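Local coordinates for pyridoxal kinase (Lactobacillus plantarum, PDB 3H74), which probably phosphorylates pyridoxal with ATP to give the cofactor pyridoxal 5'-phosphate, at residues Pro38-Ser43 with Pro52-Leu57; Val8-Ser13 with Gln77-Tyr82. All blocks are in the same frame, centred on the assembly; numbering follows the deposited sequence.

Interaction 1: Pro38-Ser43 with Pro52-Leu57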
# COMPACT_ATOMS: atom_id res chain seq x y z
N PRO A 38 -0.74 4.64 -13.47
CA PRO A 38 0.04 5.66 -12.76
C PRO A 38 -0.84 6.81 -12.27
O PRO A 38 -1.64 7.34 -13.03
CB PRO A 38 1.02 6.16 -13.83
CG PRO A 38 1.11 5.02 -14.83
CD PRO A 38 -0.30 4.50 -14.87
N THR A 39 -0.66 7.19 -11.01
CA THR A 39 -1.29 8.38 -10.46
C THR A 39 -0.38 9.60 -10.65
O THR A 39 -0.84 10.74 -10.57
CB THR A 39 -1.60 8.20 -8.98
OG1 THR A 39 -0.41 7.76 -8.33
CG2 THR A 39 -2.69 7.16 -8.76
N SER A 40 0.90 9.31 -10.89
CA SER A 40 1.96 10.29 -11.12
C SER A 40 3.01 9.53 -11.91
O SER A 40 3.17 8.32 -11.71
CB SER A 40 2.54 10.77 -9.78
OG SER A 40 3.56 11.74 -9.97
N LEU A 41 3.72 10.22 -12.81
CA LEU A 41 4.76 9.59 -13.61
C LEU A 41 6.05 10.39 -13.42
O LEU A 41 6.08 11.60 -13.68
CB LEU A 41 4.34 9.57 -15.08
CG LEU A 41 5.33 8.95 -16.07
CD1 LEU A 41 5.70 7.49 -15.74
CD2 LEU A 41 4.75 9.06 -17.47
N LEU A 42 7.11 9.73 -12.96
CA LEU A 42 8.35 10.41 -12.55
C LEU A 42 9.55 9.80 -13.23
O LEU A 42 9.59 8.58 -13.46
CB LEU A 42 8.57 10.30 -11.04
CG LEU A 42 7.45 10.74 -10.10
CD1 LEU A 42 6.45 9.61 -9.81
CD2 LEU A 42 8.06 11.21 -8.78
N SER A 43 10.57 10.62 -13.49
CA SER A 43 11.83 10.11 -14.04
C SER A 43 12.53 9.14 -13.07
O SER A 43 13.15 8.15 -13.50
CB SER A 43 12.77 11.27 -14.39
OG SER A 43 12.93 12.12 -13.27
N PRO A 52 13.08 15.11 -9.42
CA PRO A 52 12.69 14.40 -10.63
C PRO A 52 11.83 15.21 -11.59
O PRO A 52 11.24 16.23 -11.21
CB PRO A 52 11.91 13.19 -10.10
CG PRO A 52 11.67 13.41 -8.69
CD PRO A 52 12.34 14.66 -8.23
N ALA A 53 11.78 14.73 -12.83
CA ALA A 53 10.90 15.27 -13.86
C ALA A 53 9.58 14.52 -13.78
O ALA A 53 9.55 13.29 -13.93
CB ALA A 53 11.53 15.10 -15.23
N VAL A 54 8.49 15.23 -13.53
CA VAL A 54 7.22 14.61 -13.17
C VAL A 54 6.10 15.09 -14.07
O VAL A 54 5.96 16.31 -14.30
CB VAL A 54 6.85 14.95 -11.71
CG1 VAL A 54 5.49 14.35 -11.31
CG2 VAL A 54 7.95 14.48 -10.74
N VAL A 55 5.30 14.16 -14.58
CA VAL A 55 4.09 14.51 -15.33
C VAL A 55 2.92 14.60 -14.36
O VAL A 55 2.68 13.67 -13.58
CB VAL A 55 3.76 13.46 -16.41
CG1 VAL A 55 2.56 13.92 -17.24
CG2 VAL A 55 4.95 13.20 -17.30
N ASP A 56 2.21 15.72 -14.42
CA ASP A 56 0.99 15.92 -13.67
C ASP A 56 -0.13 15.18 -14.41
O ASP A 56 -0.46 15.52 -15.54
CB ASP A 56 0.70 17.42 -13.58
CG ASP A 56 -0.52 17.75 -12.75
OD1 ASP A 56 -1.22 16.83 -12.30
OD2 ASP A 56 -0.78 18.97 -12.55
N LEU A 57 -0.70 14.17 -13.76
CA LEU A 57 -1.74 13.34 -14.38
C LEU A 57 -3.14 13.68 -13.86
O LEU A 57 -4.10 12.93 -14.08
CB LEU A 57 -1.43 11.84 -14.21
CG LEU A 57 -0.13 11.36 -14.86
CD1 LEU A 57 0.17 9.91 -14.48
CD2 LEU A 57 -0.18 11.53 -16.37
O HOH W 1 -0.40 13.39 -11.05
O HOH W 2 2.21 13.90 -10.88

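Interaction 2: Val8-Ser13 with Gln77-Tyr82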
# COMPACT_ATOMS: atom_id res chain seq x y z
N VAL A 8 -4.36 -1.49 -10.08
CA VAL A 8 -3.35 -0.95 -9.15
C VAL A 8 -3.11 0.49 -9.55
O VAL A 8 -2.60 0.74 -10.65
CB VAL A 8 -2.02 -1.74 -9.17
CG1 VAL A 8 -1.06 -1.18 -8.14
CG2 VAL A 8 -2.28 -3.21 -8.92
N ALA A 9 -3.48 1.43 -8.68
CA ALA A 9 -3.30 2.84 -8.96
C ALA A 9 -2.32 3.42 -7.94
O ALA A 9 -2.63 3.49 -6.75
CB ALA A 9 -4.62 3.58 -8.91
N GLU A 10 -1.13 3.78 -8.43
CA GLU A 10 -0.10 4.41 -7.60
C GLU A 10 0.93 5.03 -8.52
O GLU A 10 0.79 4.96 -9.74
CB GLU A 10 0.52 3.42 -6.61
CG GLU A 10 1.20 2.22 -7.24
CD GLU A 10 1.33 1.06 -6.28
OE1 GLU A 10 0.44 0.86 -5.43
OE2 GLU A 10 2.30 0.31 -6.40
N ASP A 11 1.95 5.64 -7.95
CA ASP A 11 2.94 6.32 -8.78
C ASP A 11 3.79 5.33 -9.57
O ASP A 11 4.00 4.19 -9.14
CB ASP A 11 3.85 7.19 -7.91
CG ASP A 11 4.52 6.39 -6.81
OD1 ASP A 11 3.83 5.96 -5.88
OD2 ASP A 11 5.75 6.15 -6.89
N LEU A 12 4.27 5.77 -10.72
CA LEU A 12 5.28 5.05 -11.48
C LEU A 12 6.49 5.96 -11.62
O LEU A 12 6.41 7.02 -12.24
CB LEU A 12 4.76 4.66 -12.87
CG LEU A 12 5.79 4.02 -13.80
CD1 LEU A 12 6.34 2.72 -13.23
CD2 LEU A 12 5.17 3.77 -15.16
N SER A 13 7.61 5.53 -11.04
CA SER A 13 8.90 6.16 -11.34
C SER A 13 9.70 5.23 -12.24
O SER A 13 9.83 4.03 -11.96
CB SER A 13 9.69 6.51 -10.08
OG SER A 13 9.60 5.52 -9.08
N GLN A 77 -10.71 -6.62 -8.33
CA GLN A 77 -10.05 -6.10 -7.14
C GLN A 77 -9.36 -4.78 -7.46
O GLN A 77 -9.08 -4.48 -8.63
CB GLN A 77 -9.00 -7.08 -6.65
CG GLN A 77 -9.53 -8.44 -6.20
CD GLN A 77 -9.37 -9.54 -7.23
OE1 GLN A 77 -8.76 -9.35 -8.29
NE2 GLN A 77 -9.89 -10.70 -6.91
N ALA A 78 -9.04 -4.01 -6.42
CA ALA A 78 -8.26 -2.79 -6.58
C ALA A 78 -7.35 -2.58 -5.40
O ALA A 78 -7.72 -2.86 -4.25
CB ALA A 78 -9.17 -1.58 -6.75
N LEU A 79 -6.14 -2.09 -5.72
CA LEU A 79 -5.17 -1.65 -4.74
C LEU A 79 -4.82 -0.21 -5.07
O LEU A 79 -4.43 0.10 -6.20
CB LEU A 79 -3.91 -2.52 -4.80
CG LEU A 79 -2.66 -2.01 -4.08
CD1 LEU A 79 -2.88 -1.89 -2.58
CD2 LEU A 79 -1.48 -2.92 -4.37
N ILE A 80 -4.96 0.67 -4.09
CA ILE A 80 -4.62 2.08 -4.28
C ILE A 80 -3.45 2.41 -3.37
O ILE A 80 -3.55 2.22 -2.15
CB ILE A 80 -5.81 3.04 -3.95
CG1 ILE A 80 -7.13 2.55 -4.57
CG2 ILE A 80 -5.46 4.47 -4.34
CD1 ILE A 80 -7.14 2.41 -6.10
N GLY A 81 -2.35 2.87 -3.96
CA GLY A 81 -1.20 3.35 -3.21
C GLY A 81 -1.15 4.87 -3.27
O GLY A 81 -2.18 5.53 -3.25
N TYR A 82 0.07 5.41 -3.33
CA TYR A 82 0.26 6.86 -3.40
C TYR A 82 -0.61 7.49 -4.48
O TYR A 82 -0.57 7.07 -5.64
CB TYR A 82 1.73 7.18 -3.67
CG TYR A 82 2.03 8.65 -3.86
CD1 TYR A 82 2.47 9.44 -2.80
CD2 TYR A 82 1.86 9.26 -5.11
CE1 TYR A 82 2.74 10.80 -2.98
CE2 TYR A 82 2.12 10.62 -5.29
CZ TYR A 82 2.56 11.37 -4.22
OH TYR A 82 2.85 12.72 -4.37
O HOH W 3 2.67 4.05 -3.96

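Interaction 1: Pro38-Ser43 with Pro52-Leu57
Leu41 and Val55 form an antiparallel hydrogen-bonded pair, and Leu42 and Val54 form the non-hydrogen-bonded pair beside it. Val55 N donates to Leu41 O at 2.8 Å in a fairly straight bond of 162° at the hydrogen. Two residues on, Ser43 N gives a more bent bond of 143° to Ala53 O at 2.9 Å. Ser43 also uses its side chain. With OG between the backbone N and the carbonyl carbon (chi1 53°), its hydroxyl oxygen accepts from Ala53 N at 2.9 Å. Ser43 therefore grips the backbone of Ala53 at both its NH and its carbonyl. With the hydroxyl gone, as in an alanine here, Ala53 N would probably be left without its acceptor and the Pro52-Ala53 end held less firmly. The paired side chains lie alongside each other and point the same way. Leu42 CD2 meets Val54 CG2 at 3.8 Å, and on the other face Leu41 CD2 lies 4.1 Å from Val55 CG2. Past Val55 the two backbones stop bonding directly, and water takes over. One water donates to Val55 O and is paired with Ser40 OG at 2.7 Å. A second donates to Thr39 O and accepts from Leu57 N, so it stands in for a missing rung of the ladder. Leu57 points its side chain toward 38-43. Its CD1 branch reaches Pro38 CB at 3.9 Å and also packs against the backbone at Ser40. Pro38 and Leu41 also touch Leu12 of strand 4-13. The short strand 54-55 thus ends the main sheet within this chain. It is the antiparallel arm of a beta hairpin, added to the edge of the otherwise parallel sheet of a ribokinase-like alpha/beta fold.

Interaction 2: Val8-Ser13 with Gln77-Tyr82
Asp11 turns CG between its backbone N and carbonyl carbon (chi1 56°), while Tyr82 carries CG on the far side of its CA-CB bond from the backbone N (chi1 175°), and the two side chains cross at about a right angle. They meet just past the end of strand 77-80, alongside strand 4-13, in the central sheet of the ribokinase-like alpha/beta fold. Asp11 OD1 lies 3.3 Å from Tyr82 CB. It approaches the ring obliquely, with carboxylate and ring planes 83° apart. The other carboxylate oxygen, OD2, bonds to Ser19 OG at the start of helix 19-29, so both oxygens of the carboxylate are engaged. Behind this pair the strands run side by side. Ala9 is the residue that bonds in both directions: its N donates to Leu79 O at 3.0 Å, and its O accepts from Gly81 N at 2.9 Å. The side chains alternate across the sheet. Val8 CG1 touches Leu79 CD2 at 4.2 Å on one face, and Val8 also packs on Leu20 and Leu27 of helix 19-29. On the other face Ala9 CB meets Ile80 CD1 at 4.0 Å. Leu79 and Ile80 also reach strand 103-106, which continues the sheet. Gly81 sits close to Glu10, whose OE1 comes to 3.7 Å from Gly81 CA. A CB at this position would point toward the 8-13 strand and run into that oxygen, so the backbone fits here without a side chain. Most of the touching residues are buried, and the contact lies in the interior of the fold. Beyond Gly81 the direct backbone hydrogen bonds between the segments stop. There one water closes the seam: it donates to Asp11 OD1 and accepts from Tyr82 N at 3.0 Å.

The two contacts share one sheet, with centres about 13 Å apart. Strand 32-42 carries half of interaction 1 and lies next to strand 4-13, which carries half of interaction 2. Interaction 1 lies at the surface edge of the sheet and interaction 2 in its buried interior. Two probable hydrogen bonds join them: Thr39 OG1 to Tyr82 O at 2.8 Å, and Leu42 N to Leu12 O at 2.9 Å. The first spans strand 4-13, passing from the corner at Thr39 to Tyr82, just past the end of strand 77-80. In chain order, interaction 1 is nested inside the loop that interaction 2 closes. Ribokinase-family enzymes generally bind substrate near the C-terminal ends of these parallel strands, so both contacts probably border that region.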